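Local coordinates for inactive poly [ADP-ribose] polymerase RCD1 (Arabidopsis thaliana, PDB 5NGO), which is a catalytically inactive member of the poly(ADP-ribose) polymerase family in plants, bound by a downy mildew effector that thereby suppresses immunity, at residues I98-A103 / T172-E177; E72-V77 / Y122-R127; P106-R111 / S159-I164; Q47-I52 / R127-N132. One frame throughout, in Å; residues are numbered along the deposited sequence.

Contact 1 (I98-A103 / T172-E177)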
# COMPACT_ATOMS: atom_id res chain seq x y z
N ILE A 98 0.76 -0.14 -9.03
CA ILE A 98 1.37 -0.36 -7.72
C ILE A 98 0.64 -1.52 -7.07
O ILE A 98 -0.59 -1.52 -6.99
CB ILE A 98 1.37 0.92 -6.83
CG1 ILE A 98 2.28 2.00 -7.41
CG2 ILE A 98 1.81 0.64 -5.38
CD1 ILE A 98 1.71 2.70 -8.60
N HIS A 99 1.40 -2.53 -6.62
CA HIS A 99 0.86 -3.72 -5.96
C HIS A 99 0.99 -3.55 -4.46
O HIS A 99 2.11 -3.31 -3.95
CB HIS A 99 1.62 -4.97 -6.41
CG HIS A 99 1.35 -5.36 -7.83
ND1 HIS A 99 1.46 -4.47 -8.88
CD2 HIS A 99 0.99 -6.54 -8.38
CE1 HIS A 99 1.18 -5.08 -10.01
NE2 HIS A 99 0.88 -6.34 -9.73
N LEU A 100 -0.13 -3.64 -3.75
CA LEU A 100 -0.12 -3.58 -2.30
C LEU A 100 -0.78 -4.81 -1.73
O LEU A 100 -1.61 -5.43 -2.38
CB LEU A 100 -0.87 -2.34 -1.79
CG LEU A 100 -0.37 -0.99 -2.27
CD1 LEU A 100 -1.22 -0.51 -3.45
CD2 LEU A 100 -0.39 0.02 -1.15
N THR A 101 -0.41 -5.11 -0.48
CA THR A 101 -0.91 -6.26 0.20
C THR A 101 -2.02 -5.83 1.16
O THR A 101 -1.95 -4.75 1.77
CB THR A 101 0.21 -6.96 0.96
OG1 THR A 101 1.21 -7.45 0.05
CG2 THR A 101 -0.33 -8.06 1.84
N ALA A 102 -3.09 -6.63 1.26
CA ALA A 102 -4.21 -6.28 2.11
C ALA A 102 -3.77 -6.22 3.59
O ALA A 102 -2.76 -6.85 3.98
CB ALA A 102 -5.32 -7.27 1.96
N ALA A 103 -4.53 -5.44 4.39
CA ALA A 103 -4.19 -5.15 5.77
C ALA A 103 -3.84 -6.36 6.67
O ALA A 103 -2.96 -6.28 7.52
CB ALA A 103 -5.32 -4.36 6.42
N THR A 172 -3.04 10.08 -6.52
CA THR A 172 -4.33 10.52 -5.97
C THR A 172 -4.92 9.53 -4.96
O THR A 172 -5.58 9.94 -4.03
CB THR A 172 -5.36 10.71 -7.12
OG1 THR A 172 -5.32 9.57 -7.99
CG2 THR A 172 -5.05 11.94 -7.92
N HIS A 173 -4.68 8.24 -5.15
CA HIS A 173 -5.43 7.18 -4.46
C HIS A 173 -4.60 6.43 -3.40
O HIS A 173 -5.10 5.47 -2.82
CB HIS A 173 -5.96 6.20 -5.52
CG HIS A 173 -7.10 6.74 -6.34
ND1 HIS A 173 -8.38 6.57 -5.91
CD2 HIS A 173 -7.19 7.35 -7.55
CE1 HIS A 173 -9.23 7.09 -6.79
NE2 HIS A 173 -8.52 7.55 -7.80
N ILE A 174 -3.35 6.85 -3.14
CA ILE A 174 -2.51 6.22 -2.12
C ILE A 174 -1.87 7.27 -1.22
O ILE A 174 -1.21 8.17 -1.71
CB ILE A 174 -1.37 5.36 -2.75
CG1 ILE A 174 -1.96 4.30 -3.67
CG2 ILE A 174 -0.52 4.70 -1.64
CD1 ILE A 174 -0.93 3.55 -4.49
N PHE A 175 -2.08 7.17 0.08
CA PHE A 175 -1.35 8.00 1.03
C PHE A 175 -0.47 7.11 1.93
O PHE A 175 -0.99 6.40 2.78
CB PHE A 175 -2.30 8.84 1.89
CG PHE A 175 -1.59 9.63 2.94
CD1 PHE A 175 -0.72 10.65 2.60
CD2 PHE A 175 -1.77 9.34 4.28
CE1 PHE A 175 -0.05 11.38 3.57
CE2 PHE A 175 -1.10 10.07 5.27
CZ PHE A 175 -0.24 11.08 4.92
N PRO A 176 0.86 7.15 1.73
CA PRO A 176 1.79 6.48 2.64
C PRO A 176 1.82 7.13 3.98
O PRO A 176 2.10 8.29 4.06
CB PRO A 176 3.16 6.62 1.95
CG PRO A 176 2.92 7.31 0.67
CD PRO A 176 1.57 7.92 0.70
N GLU A 177 1.50 6.40 5.03
CA GLU A 177 1.31 7.01 6.33
C GLU A 177 2.29 6.56 7.39
O GLU A 177 2.75 7.38 8.18
CB GLU A 177 -0.12 6.75 6.82
CG GLU A 177 -0.51 7.65 7.99
CD GLU A 177 -1.93 7.61 8.35
OE1 GLU A 177 -2.64 6.69 7.91
OE2 GLU A 177 -2.35 8.49 9.12

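Contact 2 (E72-V77 / Y122-R127)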
# COMPACT_ATOMS: atom_id res chain seq x y z
N GLU A 72 16.29 3.38 0.98
CA GLU A 72 16.68 4.38 -0.02
C GLU A 72 15.54 5.24 -0.60
O GLU A 72 15.76 6.40 -0.94
CB GLU A 72 17.50 3.73 -1.15
CG GLU A 72 18.91 3.27 -0.75
CD GLU A 72 19.52 2.20 -1.67
OE1 GLU A 72 19.12 2.13 -2.86
OE2 GLU A 72 20.40 1.43 -1.21
N VAL A 73 14.32 4.69 -0.71
CA VAL A 73 13.18 5.43 -1.30
C VAL A 73 12.34 6.25 -0.30
O VAL A 73 11.55 7.09 -0.72
CB VAL A 73 12.24 4.47 -2.09
CG1 VAL A 73 11.32 3.69 -1.15
CG2 VAL A 73 11.45 5.22 -3.16
N LEU A 74 12.51 6.02 1.01
CA LEU A 74 11.71 6.69 2.05
C LEU A 74 11.80 8.22 1.99
O LEU A 74 10.78 8.90 2.05
CB LEU A 74 12.14 6.26 3.45
CG LEU A 74 11.91 4.81 3.87
CD1 LEU A 74 12.30 4.67 5.34
CD2 LEU A 74 10.47 4.36 3.64
N SER A 75 13.02 8.73 1.91
CA SER A 75 13.28 10.16 1.78
C SER A 75 12.49 10.81 0.63
O SER A 75 11.88 11.85 0.81
CB SER A 75 14.80 10.41 1.60
OG SER A 75 15.05 11.67 1.00
N ALA A 76 12.49 10.18 -0.54
CA ALA A 76 11.83 10.71 -1.73
C ALA A 76 10.29 10.69 -1.67
O ALA A 76 9.65 11.61 -2.15
CB ALA A 76 12.31 9.97 -2.97
N VAL A 77 9.71 9.66 -1.04
CA VAL A 77 8.29 9.30 -1.28
C VAL A 77 7.22 10.37 -1.17
O VAL A 77 6.34 10.35 -1.92
CB VAL A 77 7.89 8.07 -0.45
CG1 VAL A 77 7.50 8.45 0.98
CG2 VAL A 77 6.76 7.29 -1.12
N TYR A 122 11.78 -2.72 5.65
CA TYR A 122 10.87 -1.58 5.73
C TYR A 122 9.61 -1.83 4.94
O TYR A 122 9.67 -2.11 3.74
CB TYR A 122 11.53 -0.31 5.19
CG TYR A 122 12.82 0.06 5.85
CD1 TYR A 122 14.02 -0.49 5.44
CD2 TYR A 122 12.84 0.97 6.92
CE1 TYR A 122 15.22 -0.14 6.06
CE2 TYR A 122 14.03 1.35 7.54
CZ TYR A 122 15.23 0.77 7.11
OH TYR A 122 16.43 1.11 7.69
N MET A 123 8.47 -1.71 5.60
CA MET A 123 7.16 -1.86 4.98
C MET A 123 6.33 -0.61 5.32
O MET A 123 6.29 -0.19 6.49
CB MET A 123 6.49 -3.10 5.58
CG MET A 123 5.14 -3.45 4.96
SD MET A 123 5.19 -4.67 3.68
CE MET A 123 4.89 -6.12 4.67
N VAL A 124 5.66 -0.05 4.31
CA VAL A 124 4.87 1.16 4.51
C VAL A 124 3.38 0.80 4.61
O VAL A 124 2.88 0.05 3.77
CB VAL A 124 5.09 2.16 3.35
CG1 VAL A 124 4.23 3.40 3.49
CG2 VAL A 124 6.54 2.57 3.27
N LEU A 125 2.70 1.30 5.63
CA LEU A 125 1.24 1.18 5.71
C LEU A 125 0.63 2.40 5.01
O LEU A 125 0.92 3.54 5.37
CB LEU A 125 0.72 1.11 7.14
CG LEU A 125 -0.78 0.83 7.29
CD1 LEU A 125 -1.09 -0.55 6.79
CD2 LEU A 125 -1.24 0.90 8.73
N CYS A 126 -0.23 2.13 4.02
CA CYS A 126 -0.89 3.17 3.23
C CYS A 126 -2.40 3.16 3.40
O CYS A 126 -3.00 2.12 3.68
CB CYS A 126 -0.63 2.93 1.76
SG CYS A 126 1.09 2.98 1.26
N ARG A 127 -2.99 4.33 3.23
CA ARG A 127 -4.43 4.45 2.98
C ARG A 127 -4.58 4.37 1.47
O ARG A 127 -3.84 5.03 0.75
CB ARG A 127 -4.97 5.80 3.44
CG ARG A 127 -4.60 6.19 4.85
CD ARG A 127 -5.52 7.27 5.37
NE ARG A 127 -5.02 7.87 6.60
CZ ARG A 127 -5.55 8.94 7.19
NH1 ARG A 127 -6.63 9.54 6.69
NH2 ARG A 127 -5.03 9.37 8.34

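Contact 3 (P106-R111 / S159-I164)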
# COMPACT_ATOMS: atom_id res chain seq x y z
N PRO A 106 0.23 -8.98 5.59
CA PRO A 106 1.62 -8.59 5.32
C PRO A 106 2.64 -9.75 5.22
O PRO A 106 3.68 -9.55 4.59
CB PRO A 106 1.96 -7.64 6.48
CG PRO A 106 1.00 -7.99 7.56
CD PRO A 106 -0.24 -8.49 6.90
N TYR A 107 2.34 -10.94 5.77
CA TYR A 107 3.19 -12.13 5.56
C TYR A 107 3.50 -12.41 4.09
O TYR A 107 4.55 -12.97 3.76
CB TYR A 107 2.59 -13.42 6.18
CG TYR A 107 1.32 -13.95 5.52
CD1 TYR A 107 1.38 -14.80 4.41
CD2 TYR A 107 0.07 -13.61 6.01
CE1 TYR A 107 0.23 -15.28 3.80
CE2 TYR A 107 -1.10 -14.09 5.41
CZ TYR A 107 -1.01 -14.93 4.31
OH TYR A 107 -2.15 -15.40 3.69
N PHE A 108 2.55 -12.04 3.22
CA PHE A 108 2.62 -12.28 1.78
C PHE A 108 3.79 -11.55 1.10
O PHE A 108 4.37 -12.08 0.17
CB PHE A 108 1.29 -11.83 1.15
CG PHE A 108 0.87 -12.60 -0.05
CD1 PHE A 108 0.12 -13.75 0.08
CD2 PHE A 108 1.17 -12.12 -1.32
CE1 PHE A 108 -0.33 -14.45 -1.06
CE2 PHE A 108 0.73 -12.80 -2.47
CZ PHE A 108 -0.01 -13.96 -2.33
N SER A 109 4.10 -10.33 1.54
CA SER A 109 5.12 -9.52 0.89
C SER A 109 6.29 -9.07 1.80
O SER A 109 7.18 -8.34 1.35
CB SER A 109 4.45 -8.31 0.23
OG SER A 109 3.77 -7.50 1.17
N ALA A 110 6.32 -9.55 3.04
CA ALA A 110 7.39 -9.23 3.99
C ALA A 110 8.79 -9.55 3.46
O ALA A 110 9.71 -8.73 3.60
CB ALA A 110 7.16 -9.92 5.32
N ARG A 111 8.94 -10.72 2.84
CA ARG A 111 10.22 -11.14 2.27
C ARG A 111 10.66 -10.33 1.05
O ARG A 111 11.83 -10.35 0.68
CB ARG A 111 10.19 -12.64 1.92
CG ARG A 111 10.40 -13.50 3.18
CD ARG A 111 11.24 -14.79 2.95
NE ARG A 111 12.34 -14.89 3.94
CZ ARG A 111 12.20 -15.27 5.21
NH1 ARG A 111 11.03 -15.64 5.71
NH2 ARG A 111 13.27 -15.31 5.99
N SER A 159 -12.01 -12.28 0.56
CA SER A 159 -10.75 -12.24 1.31
C SER A 159 -9.62 -11.67 0.44
O SER A 159 -8.80 -12.44 -0.10
CB SER A 159 -10.38 -13.64 1.81
OG SER A 159 -11.19 -14.01 2.91
N PRO A 160 -9.57 -10.33 0.30
CA PRO A 160 -8.49 -9.74 -0.50
C PRO A 160 -7.10 -10.07 0.03
O PRO A 160 -6.88 -10.05 1.24
CB PRO A 160 -8.73 -8.21 -0.40
CG PRO A 160 -10.20 -8.11 -0.05
CD PRO A 160 -10.50 -9.32 0.81
N LYS A 161 -6.19 -10.37 -0.89
CA LYS A 161 -4.78 -10.47 -0.59
C LYS A 161 -3.93 -9.41 -1.28
O LYS A 161 -2.95 -8.96 -0.69
CB LYS A 161 -4.25 -11.87 -0.96
CG LYS A 161 -4.70 -12.94 0.02
CD LYS A 161 -3.71 -14.12 0.03
CE LYS A 161 -4.24 -15.29 0.83
NZ LYS A 161 -5.44 -15.94 0.25
N ASN A 162 -4.31 -9.00 -2.49
CA ASN A 162 -3.53 -8.05 -3.27
C ASN A 162 -4.46 -7.00 -3.86
O ASN A 162 -5.51 -7.33 -4.39
CB ASN A 162 -2.80 -8.75 -4.42
CG ASN A 162 -1.87 -9.84 -3.94
OD1 ASN A 162 -0.67 -9.63 -3.82
ND2 ASN A 162 -2.44 -11.02 -3.65
N TYR A 163 -4.02 -5.74 -3.76
CA TYR A 163 -4.66 -4.64 -4.47
C TYR A 163 -3.71 -4.16 -5.55
O TYR A 163 -2.49 -4.18 -5.37
CB TYR A 163 -4.92 -3.49 -3.53
CG TYR A 163 -5.79 -3.80 -2.32
CD1 TYR A 163 -7.06 -4.31 -2.46
CD2 TYR A 163 -5.33 -3.53 -1.04
CE1 TYR A 163 -7.83 -4.64 -1.35
CE2 TYR A 163 -6.09 -3.79 0.07
CZ TYR A 163 -7.36 -4.34 -0.09
OH TYR A 163 -8.12 -4.57 1.02
N ILE A 164 -4.29 -3.76 -6.69
CA ILE A 164 -3.53 -3.15 -7.78
C ILE A 164 -4.12 -1.76 -7.92
O ILE A 164 -5.31 -1.62 -8.18
CB ILE A 164 -3.72 -3.89 -9.11
CG1 ILE A 164 -3.34 -5.37 -8.99
CG2 ILE A 164 -2.90 -3.24 -10.22
CD1 ILE A 164 -1.86 -5.63 -8.92

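Contact 4 (Q47-I52 / R127-N132)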
# COMPACT_ATOMS: atom_id res chain seq x y z
N GLN A 47 -7.36 13.39 0.77
CA GLN A 47 -8.70 13.58 1.35
C GLN A 47 -9.68 14.27 0.40
O GLN A 47 -10.89 14.04 0.49
CB GLN A 47 -8.64 14.30 2.71
CG GLN A 47 -8.21 13.34 3.82
CD GLN A 47 -7.88 14.03 5.14
OE1 GLN A 47 -7.55 15.22 5.19
NE2 GLN A 47 -7.92 13.25 6.22
N LYS A 48 -9.17 15.09 -0.53
CA LYS A 48 -10.03 15.64 -1.59
C LYS A 48 -10.41 14.57 -2.60
O LYS A 48 -11.54 14.57 -3.07
CB LYS A 48 -9.38 16.81 -2.30
CG LYS A 48 -9.52 18.10 -1.54
CD LYS A 48 -10.95 18.67 -1.45
CE LYS A 48 -10.96 19.62 -0.28
NZ LYS A 48 -12.35 20.10 -0.00
N GLN A 49 -9.49 13.68 -2.94
CA GLN A 49 -9.82 12.55 -3.81
C GLN A 49 -10.84 11.61 -3.15
O GLN A 49 -11.67 11.03 -3.85
CB GLN A 49 -8.55 11.78 -4.23
CG GLN A 49 -8.79 10.65 -5.21
CD GLN A 49 -9.35 11.17 -6.54
OE1 GLN A 49 -8.71 11.96 -7.23
NE2 GLN A 49 -10.52 10.66 -6.91
N VAL A 50 -10.78 11.48 -1.82
CA VAL A 50 -11.76 10.70 -1.06
C VAL A 50 -13.15 11.29 -1.26
O VAL A 50 -14.09 10.56 -1.58
CB VAL A 50 -11.40 10.61 0.45
CG1 VAL A 50 -12.54 10.02 1.28
CG2 VAL A 50 -10.14 9.78 0.66
N GLU A 51 -13.28 12.60 -1.07
CA GLU A 51 -14.54 13.31 -1.33
C GLU A 51 -15.06 13.11 -2.75
O GLU A 51 -16.24 12.85 -2.93
CB GLU A 51 -14.39 14.80 -1.09
CG GLU A 51 -14.42 15.20 0.37
CD GLU A 51 -14.25 16.68 0.54
OE1 GLU A 51 -14.91 17.46 -0.17
OE2 GLU A 51 -13.44 17.06 1.38
N ILE A 52 -14.18 13.22 -3.73
CA ILE A 52 -14.55 13.05 -5.14
C ILE A 52 -15.04 11.63 -5.41
O ILE A 52 -16.08 11.45 -6.03
CB ILE A 52 -13.39 13.41 -6.10
CG1 ILE A 52 -13.12 14.92 -6.03
CG2 ILE A 52 -13.70 13.01 -7.54
CD1 ILE A 52 -11.80 15.35 -6.64
N ARG A 127 -2.99 4.33 3.23
CA ARG A 127 -4.43 4.45 2.98
C ARG A 127 -4.58 4.37 1.47
O ARG A 127 -3.84 5.03 0.75
CB ARG A 127 -4.97 5.80 3.44
CG ARG A 127 -4.60 6.19 4.85
CD ARG A 127 -5.52 7.27 5.37
NE ARG A 127 -5.02 7.87 6.60
CZ ARG A 127 -5.55 8.94 7.19
NH1 ARG A 127 -6.63 9.54 6.69
NH2 ARG A 127 -5.03 9.37 8.34
N VAL A 128 -5.50 3.54 1.01
CA VAL A 128 -5.77 3.37 -0.41
C VAL A 128 -7.25 3.59 -0.65
O VAL A 128 -8.10 2.99 0.03
CB VAL A 128 -5.40 1.96 -0.91
CG1 VAL A 128 -5.56 1.87 -2.42
CG2 VAL A 128 -3.98 1.60 -0.49
N ILE A 129 -7.55 4.43 -1.64
CA ILE A 129 -8.91 4.62 -2.13
C ILE A 129 -9.17 3.55 -3.17
O ILE A 129 -8.73 3.66 -4.32
CB ILE A 129 -9.09 6.01 -2.75
CG1 ILE A 129 -8.85 7.10 -1.69
CG2 ILE A 129 -10.49 6.16 -3.34
CD1 ILE A 129 -8.61 8.48 -2.29
N MET A 130 -9.88 2.50 -2.77
CA MET A 130 -10.16 1.39 -3.66
C MET A 130 -11.40 1.63 -4.50
O MET A 130 -11.52 1.07 -5.58
CB MET A 130 -10.28 0.09 -2.87
CG MET A 130 -8.93 -0.43 -2.36
SD MET A 130 -7.69 -0.69 -3.63
CE MET A 130 -8.48 -1.82 -4.74
N GLY A 131 -12.33 2.46 -3.99
CA GLY A 131 -13.57 2.77 -4.69
C GLY A 131 -14.37 1.53 -5.03
O GLY A 131 -14.45 0.60 -4.22
N ASN A 132 -14.94 1.52 -6.24
CA ASN A 132 -15.60 0.33 -6.79
C ASN A 132 -14.56 -0.64 -7.28
O ASN A 132 -13.97 -0.45 -8.36
CB ASN A 132 -16.51 0.70 -7.96
CG ASN A 132 -17.80 1.26 -7.51
OD1 ASN A 132 -18.22 2.29 -7.96
ND2 ASN A 132 -18.47 0.55 -6.62

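Contact 1 (I98-A103 / T172-E177)
I174 of strand 174-182 contributes to the apolar core under the curved sheet of the PARP domain, where it meets I98 and L100 of strand 98-102. These strands are not neighbours: 121-129 and 62-68 lie between them in the sheet, yet the CA atoms of I98 and I174 are only 9.5 Å apart. The sheet must therefore curl, and side chains rather than backbone bonds span the gap.

One methyl group does the work on the 174-182 side. With CG1 anti to the carbonyl carbon and the chain extended beyond it (chi2 171°), I174 sends CD1 across the gap. There it touches I98 CG2 at 4.1 Å, the two isoleucines crossing obliquely, and it meets the methyl of L100 tip to tip, L100 CD1 to I174 CD1 being 4.2 Å. I98 and L100, two residues apart, offer their branches from the same side of their strand, so that a single methyl touches both. All three residues are buried, although the interface is small at 104 Å². V165 of strand 162-165 packs against both L100 and I174, and M170 against I98. Together they form part of the apolar core of the bent, mainly antiparallel sheet of the PARP catalytic domain.

Contact 2 (E72-V77 / Y122-R127)
L74 meets Y122 and V124 with the two branches of a single isobutyl group, and this is the close-packed part of the contact. CG stands anti to the carbonyl carbon (chi1 -66°) and CD1 continues the chain away from CA, which carries that methyl to the tyrosine ring; L74 CD1 lies 4.1 Å from Y122 CD2, approaching the ring obliquely, with the two side chains crossing at about a right angle. The other branch reaches along the strand, L74 CD2 to V124 CG2 at 4.3 Å.

In the sheet of the PARP catalytic domain, helix 71-74 is the turn that follows strand 62-68 and covers part of strand 121-129. L67, and A69 just after strand 62-68, form backbone bonds with V124 and Y122, and the turn lies over the side chains of Y122 and V124. M123, between them, points away from it. The hydroxyl of Y122 is bonded to D116, which holds the far end of the ring.

The other side is looser. E72 and S75 are exposed to solvent, L74 itself is only partly covered, and the turn is weakly bonded: V77 N to V73 O measures 3.2 Å. V73 and V77 look instead to the loops, at V84, F88 and L82.

Contact 3 (P106-R111 / S159-I164)
This is a surface contact of van der Waals character, in which Y107 and F108, from the loop after strand 98-102, lie against K161, just before strand 162-165, and N162, its first residue. The F108 ring meets both K161 and N162, which come from the same side of the ring plane. F108 CE1 is 3.6 Å from K161 CD, the lysine chain running at about a right angle to the phenylalanine side chain, while F108 CE2 is 3.7 Å from N162 OD1. Ring and amide planes stand 74° apart, so the two groups do not stack. The amide is steadied from beyond the contact, because N162 ND2 is hydrogen-bonded to D155, whose other carboxylate oxygen takes the backbone N of K161.

Y107 touches the lysine further out, with Y107 OH 3.5 Å from K161 CE. Its ring gets there from the crowded position between backbone N and carbonyl carbon (chi1 68°), and K161 bends at its last torsion (67°) just beyond the carbon being touched.

The turn that presents both rings is closed by S109 N bonded to P106 O at 3.2 Å. It sits between strand 98-102, where T101 bonds S109 and A102 pairs with K161, and the end of helix 9-19, where G19 bonds the backbone of Y107.

Contact 4 (Q47-I52 / R127-N132)
Apolar packing centres on I129, whose terminal methyl is pressed against one turn of helix 47-52. I129 CD1 lies 3.6 Å from V50 CG2 and also 3.6 Å from Q49 CG, so one methyl is flanked by a valine branch and by the aliphatic part of a glutamine. V50 CG2 also reaches I129 CG1, at 3.8 Å. Q49 has CG anti to its backbone N (chi1 -176°), which places that carbon against the methyl; the chain then bends at chi2, and its amide NE2 is hydrogen-bonded to T53 in the next turn.

The arrangement is a helix laid on a sheet, the alpha/beta packing by which helix 37-57 covers part of the central sheet of the PARP domain. The axes of helix 47-52 and strand 127-129 approach to 9.7 Å, and their N-to-C directions enclose 32°. F46, a turn earlier, touches both I129 and R127 from the helix. On one side the strand pairs with strand 174-182 and the residue leading into it, R127 with F175 and I129 with H173 through their backbones.

The polar side is thinner and lies nearer the surface. Q47 NE2 and R127 NH1 are 4.0 Å apart, with amide and guanidinium planes turned 60° from one another, which amounts to loose proximity. R127 NH2 forms a salt bridge with E177 OE2 of strand 174-182, so the guanidinium is held from the sheet.

All four contacts reach one sheet. Contact 1, about 2 Å from the centre of the chain, is the hub: the centres of contacts 2, 3 and 4 lie 10 to 11 Å from its own, whereas contacts 3 and 4 are 20 Å apart and contacts 2 and 4 are 19 Å apart. Contacts 2 and 4 share strand 121-129 and R127, and contact 1 joins them through the neighbouring strand 174-182; contact 3 adjoins contact 1 through strands 98-102 and 162-165. Along the chain, contact 2 is nested inside contact 4 and contact 3 inside contact 1, while the other pairs cross. Distant sequence is thus interleaved into one compact domain, its helices and loops packed around a bent sheet.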